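Local coordinates for protein UspA1 (Moraxella catarrhalis, PDB 3PR7) that serves as a trimeric surface adhesin of Moraxella catarrhalis that binds fibronectin and the host receptor CEACAM1, with mechanosensitive responses correlated to that binding, at residues G19-I32 with G35-I47. Numbering follows the deposited sequence.
Sequences GGDNNTANGTYLTI and GDYNKTKGRYSTI
T24, A25 and N26 pair in register with K39, T40 and K41 as successive coils of one winding chain: the strands run parallel, their axes 4.8 Å apart and 8° askew. Backbone bonds form a ladder, T24 N to N38 O, T40 N to T24 O and N26 N to T40 O. It weakens at G42 N to N26 O, where both chains turn a corner at G27 and G42, then resumes with T28 N to G42 O and ends with I47 N to T31 O.

Side chains add polar ties at the opposite turn. N23 OD1 accepts the backbone N of N38 in its carbonyl plane (2.9 Å), while N23 ND2 reaches G35 O from above that carbonyl's plane. D36 OD1 receives N22 N at 3.0 Å through its syn lone pair.

The N22 amide stacks over a face of the Y37 ring, planes 13° apart, and N22 CB makes a CH-pi contact with it; F52 stacks on Y37 in turn. The Y29 and Y44 rings are near parallel but barely overlap, Y29 CD2 meeting Y44 CE1 at 3.5 Å.

Inside, L30 CD1 and I32 CG1 pack against T40. With T40 OG1 between backbone N and carbonyl carbon (chi1 47°), it bonds weakly to T24 O, while CG2 meets I32 CG1 at 3.8 Å. On the other face, beside T31, T46 OG1 hydrogen-bonds to S64 OG of the second subunit. Such in-register stacking of coils characterises the left-handed parallel beta-roll of YadA-like trimeric autotransporter heads.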
ATOM      1  N   GLY A  19      33.472 -26.295  20.820  1.00103.83           N
ATOM      2  CA  GLY A  19      32.649 -27.118  19.937  1.00105.63           C
ATOM      3  C   GLY A  19      33.388 -27.959  18.916  1.00106.66           C
ATOM      4  O   GLY A  19      33.313 -29.189  18.946  1.00110.41           O
ATOM      5  N   GLY A  20      34.089 -27.295  18.003  1.00104.02           N
ATOM      6  CA  GLY A  20      34.753 -27.980  16.902  1.00105.09           C
ATOM      7  C   GLY A  20      36.238 -27.706  16.826  1.00104.11           C
ATOM      8  O   GLY A  20      36.729 -26.718  17.377  1.00102.28           O
ATOM      9  N   ASP A  21      36.951 -28.590  16.134  1.00106.00           N
ATOM     10  CA  ASP A  21      38.395 -28.466  15.950  1.00105.74           C
ATOM     11  C   ASP A  21      38.776 -27.328  15.004  1.00102.95           C
ATOM     12  O   ASP A  21      39.914 -26.853  15.027  1.00102.77           O
ATOM     13  CB  ASP A  21      38.982 -29.785  15.436  1.00109.37           C
ATOM     14  CG  ASP A  21      39.155 -30.825  16.535  1.00113.43           C
ATOM     15  OD1 ASP A  21      38.900 -30.513  17.718  1.00114.72           O
ATOM     16  OD2 ASP A  21      39.559 -31.963  16.213  1.00117.88           O
ATOM     17  N   ASN A  22      37.820 -26.893  14.185  1.00101.22           N
ATOM     18  CA  ASN A  22      38.085 -25.902  13.144  1.00 99.19           C
ATOM     19  C   ASN A  22      37.458 -24.529  13.391  1.00 96.23           C
ATOM     20  O   ASN A  22      37.490 -23.660  12.516  1.00 95.60           O
ATOM     21  CB  ASN A  22      37.680 -26.449  11.774  1.00101.01           C
ATOM     22  CG  ASN A  22      38.525 -27.635  11.347  1.00103.13           C
ATOM     23  OD1 ASN A  22      39.475 -27.487  10.582  1.00102.84           O
ATOM     24  ND2 ASN A  22      38.185 -28.818  11.847  1.00104.19           N
ATOM     25  N   ASN A  23      36.892 -24.340  14.581  1.00 94.72           N
ATOM     26  CA  ASN A  23      36.410 -23.029  15.002  1.00 92.16           C
ATOM     27  C   ASN A  23      37.591 -22.132  15.354  1.00 91.75           C
ATOM     28  O   ASN A  23      38.399 -22.477  16.217  1.00 93.00           O
ATOM     29  CB  ASN A  23      35.456 -23.154  16.195  1.00 91.92           C
ATOM     30  CG  ASN A  23      34.121 -23.775  15.819  1.00 92.43           C
ATOM     31  OD1 ASN A  23      33.675 -23.686  14.676  1.00 92.61           O
ATOM     32  ND2 ASN A  23      33.470 -24.398  16.793  1.00 93.52           N
ATOM     33  N   THR A  24      37.699 -20.993  14.676  1.00 90.63           N
ATOM     34  CA  THR A  24      38.830 -20.085  14.879  1.00 91.18           C
ATOM     35  C   THR A  24      38.397 -18.706  15.362  1.00 89.92           C
ATOM     36  O   THR A  24      37.369 -18.177  14.936  1.00 88.41           O
ATOM     37  CB  THR A  24      39.695 -19.926  13.603  1.00 92.84           C
ATOM     38  OG1 THR A  24      38.875 -19.495  12.510  1.00 92.40           O
ATOM     39  CG2 THR A  24      40.383 -21.240  13.239  1.00 94.49           C
ATOM     40  N   ALA A  25      39.196 -18.137  16.260  1.00 90.99           N
ATOM     41  CA  ALA A  25      38.983 -16.785  16.760  1.00 90.79           C
ATOM     42  C   ALA A  25      40.241 -15.942  16.572  1.00 93.60           C
ATOM     43  O   ALA A  25      41.356 -16.405  16.823  1.00 95.94           O
ATOM     44  CB  ALA A  25      38.576 -16.817  18.218  1.00 90.97           C
ATOM     45  N   ASN A  26      40.047 -14.706  16.123  1.00 93.69           N
ATOM     46  CA  ASN A  26      41.143 -13.783  15.860  1.00 97.13           C
ATOM     47  C   ASN A  26      40.770 -12.377  16.334  1.00 97.71           C
ATOM     48  O   ASN A  26      40.446 -11.498  15.531  1.00 98.16           O
ATOM     49  CB  ASN A  26      41.498 -13.802  14.366  1.00 98.34           C
ATOM     50  CG  ASN A  26      42.759 -13.015  14.041  1.00104.51           C
ATOM     51  OD1 ASN A  26      43.619 -12.799  14.897  1.00109.00           O
ATOM     52  ND2 ASN A  26      42.876 -12.586  12.788  1.00107.51           N
ATOM     53  N   GLY A  27      40.803 -12.182  17.649  1.00 97.96           N
ATOM     54  CA  GLY A  27      40.422 -10.910  18.256  1.00 98.54           C
ATOM     55  C   GLY A  27      40.122 -11.009  19.739  1.00 98.24           C
ATOM     56  O   GLY A  27      40.625 -11.900  20.424  1.00 98.95           O
ATOM     57  N   THR A  28      39.285 -10.096  20.226  1.00100.26           N
ATOM     58  CA  THR A  28      39.011  -9.962  21.655  1.00102.13           C
ATOM     59  C   THR A  28      37.533 -10.191  21.976  1.00 97.43           C
ATOM     60  O   THR A  28      36.655  -9.731  21.247  1.00 94.69           O
ATOM     61  CB  THR A  28      39.452  -8.567  22.163  1.00108.93           C
ATOM     62  OG1 THR A  28      40.750  -8.254  21.644  1.00113.04           O
ATOM     63  CG2 THR A  28      39.509  -8.517  23.679  1.00114.14           C
ATOM     64  N   TYR A  29      37.276 -10.908  23.070  1.00 96.90           N
ATOM     65  CA  TYR A  29      35.921 -11.217  23.554  1.00 93.44           C
ATOM     66  C   TYR A  29      34.983 -11.804  22.496  1.00 85.97           C
ATOM     67  O   TYR A  29      33.791 -11.492  22.463  1.00 84.41           O
ATOM     68  CB  TYR A  29      35.280 -10.000  24.237  1.00 97.52           C
ATOM     69  CG  TYR A  29      35.984  -9.556  25.500  1.00105.60           C
ATOM     70  CD1 TYR A  29      35.890 -10.302  26.677  1.00109.11           C
ATOM     71  CD2 TYR A  29      36.737  -8.385  25.521  1.00111.80           C
ATOM     72  CE1 TYR A  29      36.541  -9.894  27.841  1.00117.60           C
ATOM     73  CE2 TYR A  29      37.391  -7.967  26.679  1.00120.07           C
ATOM     74  CZ  TYR A  29      37.288  -8.725  27.832  1.00122.97           C
ATOM     75  OH  TYR A  29      37.931  -8.316  28.977  1.00132.29           O
ATOM     76  N   LEU A  30      35.536 -12.650  21.632  1.00 81.67           N
ATOM     77  CA  LEU A  30      34.747 -13.362  20.632  1.00 75.35           C
ATOM     78  C   LEU A  30      34.149 -14.609  21.264  1.00 73.71           C
ATOM     79  O   LEU A  30      34.687 -15.129  22.243  1.00 76.60           O
ATOM     80  CB  LEU A  30      35.613 -13.748  19.428  1.00 73.63           C
ATOM     81  CG  LEU A  30      36.447 -12.637  18.774  1.00 75.26           C
ATOM     82  CD1 LEU A  30      37.446 -13.177  17.762  1.00 74.14           C
ATOM     83  CD2 LEU A  30      35.620 -11.482  18.200  1.00 74.23           C
ATOM     84  N   THR A  31      33.029 -15.076  20.718  1.00 69.67           N
ATOM     85  CA  THR A  31      32.395 -16.306  21.197  1.00 68.67           C
ATOM     86  C   THR A  31      31.835 -17.163  20.069  1.00 64.74           C
ATOM     87  O   THR A  31      31.169 -16.665  19.158  1.00 62.38           O
ATOM     88  CB  THR A  31      31.272 -16.037  22.228  1.00 70.46           C
ATOM     89  OG1 THR A  31      30.497 -14.904  21.823  1.00 69.98           O
ATOM     90  CG2 THR A  31      31.859 -15.758  23.589  1.00 75.90           C
ATOM     91  N   ILE A  32      32.134 -18.457  20.139  1.00 64.68           N
ATOM     92  CA  ILE A  32      31.517 -19.448  19.269  1.00 62.30           C
ATOM     93  C   ILE A  32      30.897 -20.524  20.161  1.00 64.34           C
ATOM     94  O   ILE A  32      31.606 -21.208  20.901  1.00 67.02           O
ATOM     95  CB  ILE A  32      32.525 -20.056  18.262  1.00 61.69           C
ATOM     96  CG1 ILE A  32      33.187 -18.946  17.432  1.00 60.46           C
ATOM     97  CG2 ILE A  32      31.825 -21.076  17.356  1.00 60.49           C
ATOM     98  CD1 ILE A  32      34.250 -19.420  16.455  1.00 60.16           C
ATOM     99  N   GLY A  35      29.229 -26.073  17.041  1.00 70.69           N
ATOM    100  CA  GLY A  35      29.302 -26.422  15.627  1.00 71.26           C
ATOM    101  C   GLY A  35      30.745 -26.566  15.185  1.00 72.49           C
ATOM    102  O   GLY A  35      31.607 -26.932  15.985  1.00 74.55           O
ATOM    103  N   ASP A  36      31.011 -26.270  13.915  1.00 72.23           N
ATOM    104  CA  ASP A  36      32.360 -26.393  13.370  1.00 74.29           C
ATOM    105  C   ASP A  36      32.602 -25.452  12.190  1.00 72.80           C
ATOM    106  O   ASP A  36      31.655 -25.015  11.528  1.00 71.50           O
ATOM    107  CB  ASP A  36      32.637 -27.847  12.959  1.00 79.06           C
ATOM    108  CG  ASP A  36      34.111 -28.229  13.074  1.00 83.22           C
ATOM    109  OD1 ASP A  36      34.910 -27.436  13.620  1.00 83.87           O
ATOM    110  OD2 ASP A  36      34.467 -29.337  12.618  1.00 89.05           O
ATOM    111  N   TYR A  37      33.880 -25.144  11.954  1.00 73.85           N
ATOM    112  CA  TYR A  37      34.345 -24.323  10.822  1.00 74.11           C
ATOM    113  C   TYR A  37      33.879 -22.867  10.863  1.00 70.96           C
ATOM    114  O   TYR A  37      33.831 -22.187   9.832  1.00 71.35           O
ATOM    115  CB  TYR A  37      34.002 -24.978   9.476  1.00 76.90           C
ATOM    116  CG  TYR A  37      34.755 -26.260   9.225  1.00 82.04           C
ATOM    117  CD1 TYR A  37      36.016 -26.244   8.630  1.00 86.17           C
ATOM    118  CD2 TYR A  37      34.210 -27.491   9.585  1.00 84.72           C
ATOM    119  CE1 TYR A  37      36.714 -27.423   8.398  1.00 91.70           C
ATOM    120  CE2 TYR A  37      34.901 -28.676   9.360  1.00 90.41           C
ATOM    121  CZ  TYR A  37      36.151 -28.633   8.766  1.00 93.64           C
ATOM    122  OH  TYR A  37      36.836 -29.802   8.540  1.00 99.77           O
ATOM    123  N   ASN A  38      33.556 -22.396  12.061  1.00 68.74           N
ATOM    124  CA  ASN A  38      33.126 -21.022  12.266  1.00 66.74           C
ATOM    125  C   ASN A  38      34.306 -20.092  12.556  1.00 67.90           C
ATOM    126  O   ASN A  38      35.179 -20.420  13.359  1.00 69.04           O
ATOM    127  CB  ASN A  38      32.094 -20.960  13.392  1.00 64.87           C
ATOM    128  CG  ASN A  38      30.865 -21.808  13.104  1.00 64.47           C
ATOM    129  OD1 ASN A  38      30.251 -21.692  12.045  1.00 64.52           O
ATOM    130  ND2 ASN A  38      30.501 -22.661  14.049  1.00 64.70           N
ATOM    131  N   LYS A  39      34.329 -18.944  11.882  1.00 68.53           N
ATOM    132  CA  LYS A  39      35.377 -17.942  12.078  1.00 70.81           C
ATOM    133  C   LYS A  39      34.825 -16.709  12.778  1.00 69.60           C
ATOM    134  O   LYS A  39      33.723 -16.251  12.471  1.00 68.29           O
ATOM    135  CB  LYS A  39      35.983 -17.502  10.741  1.00 73.84           C
ATOM    136  CG  LYS A  39      36.800 -18.541   9.989  1.00 78.92           C
ATOM    137  CD  LYS A  39      37.527 -17.875   8.821  1.00 87.48           C
ATOM    138  CE  LYS A  39      37.660 -18.799   7.617  1.00 93.17           C
ATOM    139  NZ  LYS A  39      38.674 -19.868   7.822  1.00 97.61           N
ATOM    140  N   THR A  40      35.599 -16.170  13.715  1.00 70.96           N
ATOM    141  CA  THR A  40      35.301 -14.870  14.311  1.00 71.52           C
ATOM    142  C   THR A  40      36.529 -13.968  14.283  1.00 75.36           C
ATOM    143  O   THR A  40      37.655 -14.425  14.490  1.00 77.33           O
ATOM    144  CB  THR A  40      34.795 -14.983  15.760  1.00 70.75           C
ATOM    145  OG1 THR A  40      35.647 -15.868  16.494  1.00 72.27           O
ATOM    146  CG2 THR A  40      33.371 -15.507  15.803  1.00 67.78           C
ATOM    147  N   LYS A  41      36.294 -12.688  14.007  1.00 77.22           N
ATOM    148  CA  LYS A  41      37.336 -11.667  14.002  1.00 82.06           C
ATOM    149  C   LYS A  41      36.794 -10.402  14.658  1.00 83.51           C
ATOM    150  O   LYS A  41      35.589 -10.282  14.882  1.00 81.25           O
ATOM    151  CB  LYS A  41      37.784 -11.358  12.571  1.00 84.71           C
ATOM    152  CG  LYS A  41      38.704 -12.395  11.948  1.00 87.27           C
ATOM    153  CD  LYS A  41      38.906 -12.115  10.466  1.00 93.66           C
ATOM    154  CE  LYS A  41      40.062 -12.924   9.900  1.00 98.57           C
ATOM    155  NZ  LYS A  41      40.281 -12.630   8.457  1.00104.18           N
ATOM    156  N   GLY A  42      37.686  -9.464  14.963  1.00 88.15           N
ATOM    157  CA  GLY A  42      37.291  -8.182  15.539  1.00 90.98           C
ATOM    158  C   GLY A  42      37.131  -8.238  17.045  1.00 91.29           C
ATOM    159  O   GLY A  42      37.916  -8.885  17.736  1.00 91.99           O
ATOM    160  N   ARG A  43      36.112  -7.546  17.550  1.00 91.63           N
ATOM    161  CA  ARG A  43      35.838  -7.499  18.982  1.00 93.29           C
ATOM    162  C   ARG A  43      34.357  -7.693  19.287  1.00 89.60           C
ATOM    163  O   ARG A  43      33.498  -7.117  18.620  1.00 88.93           O
ATOM    164  CB  ARG A  43      36.336  -6.182  19.594  1.00100.54           C
ATOM    165  CG  ARG A  43      37.842  -6.125  19.810  1.00107.69           C
ATOM    166  CD  ARG A  43      38.219  -5.240  20.997  1.00120.10           C
ATOM    167  NE  ARG A  43      38.461  -3.849  20.618  1.00130.04           N
ATOM    168  CZ  ARG A  43      37.580  -2.859  20.749  1.00135.13           C
ATOM    169  NH1 ARG A  43      36.373  -3.088  21.254  1.00133.35           N
ATOM    170  NH2 ARG A  43      37.909  -1.632  20.370  1.00142.67           N
ATOM    171  N   TYR A  44      34.074  -8.520  20.292  1.00 87.88           N
ATOM    172  CA  TYR A  44      32.718  -8.723  20.826  1.00 85.91           C
ATOM    173  C   TYR A  44      31.721  -9.352  19.846  1.00 79.96           C
ATOM    174  O   TYR A  44      30.511  -9.142  19.962  1.00 79.58           O
ATOM    175  CB  TYR A  44      32.156  -7.417  21.403  1.00 90.95           C
ATOM    176  CG  TYR A  44      32.990  -6.836  22.517  1.00 98.73           C
ATOM    177  CD1 TYR A  44      32.934  -7.371  23.804  1.00102.48           C
ATOM    178  CD2 TYR A  44      33.835  -5.751  22.290  1.00105.00           C
ATOM    179  CE1 TYR A  44      33.699  -6.842  24.837  1.00110.32           C
ATOM    180  CE2 TYR A  44      34.606  -5.212  23.317  1.00112.86           C
ATOM    181  CZ  TYR A  44      34.533  -5.766  24.588  1.00115.36           C
ATOM    182  OH  TYR A  44      35.290  -5.243  25.613  1.00123.79           O
ATOM    183  N   SER A  45      32.232 -10.125  18.894  1.00 75.85           N
ATOM    184  CA  SER A  45      31.386 -10.802  17.920  1.00 70.88           C
ATOM    185  C   SER A  45      31.012 -12.201  18.398  1.00 67.76           C
ATOM    186  O   SER A  45      31.719 -12.789  19.218  1.00 68.82           O
ATOM    187  CB  SER A  45      32.076 -10.845  16.561  1.00 70.07           C
ATOM    188  OG  SER A  45      32.230  -9.532  16.051  1.00 72.91           O
ATOM    189  N   THR A  46      29.898 -12.722  17.889  1.00 64.51           N
ATOM    190  CA  THR A  46      29.302 -13.953  18.409  1.00 62.52           C
ATOM    191  C   THR A  46      28.714 -14.841  17.312  1.00 59.43           C
ATOM    192  O   THR A  46      28.027 -14.358  16.412  1.00 58.84           O
ATOM    193  CB  THR A  46      28.173 -13.634  19.426  1.00 64.35           C
ATOM    194  OG1 THR A  46      28.645 -12.699  20.405  1.00 67.90           O
ATOM    195  CG2 THR A  46      27.673 -14.895  20.127  1.00 64.41           C
ATOM    196  N   ILE A  47      28.993 -16.139  17.403  1.00 58.17           N
ATOM    197  CA  ILE A  47      28.323 -17.150  16.595  1.00 56.35           C
ATOM    198  C   ILE A  47      27.757 -18.200  17.541  1.00 57.59           C
ATOM    199  O   ILE A  47      28.507 -18.832  18.290  1.00 58.79           O
ATOM    200  CB  ILE A  47      29.278 -17.816  15.577  1.00 55.50           C
ATOM    201  CG1 ILE A  47      29.816 -16.775  14.595  1.00 54.84           C
ATOM    202  CG2 ILE A  47      28.568 -18.946  14.828  1.00 54.78           C
ATOM    203  CD1 ILE A  47      30.865 -17.298  13.650  1.00 54.41           C
TER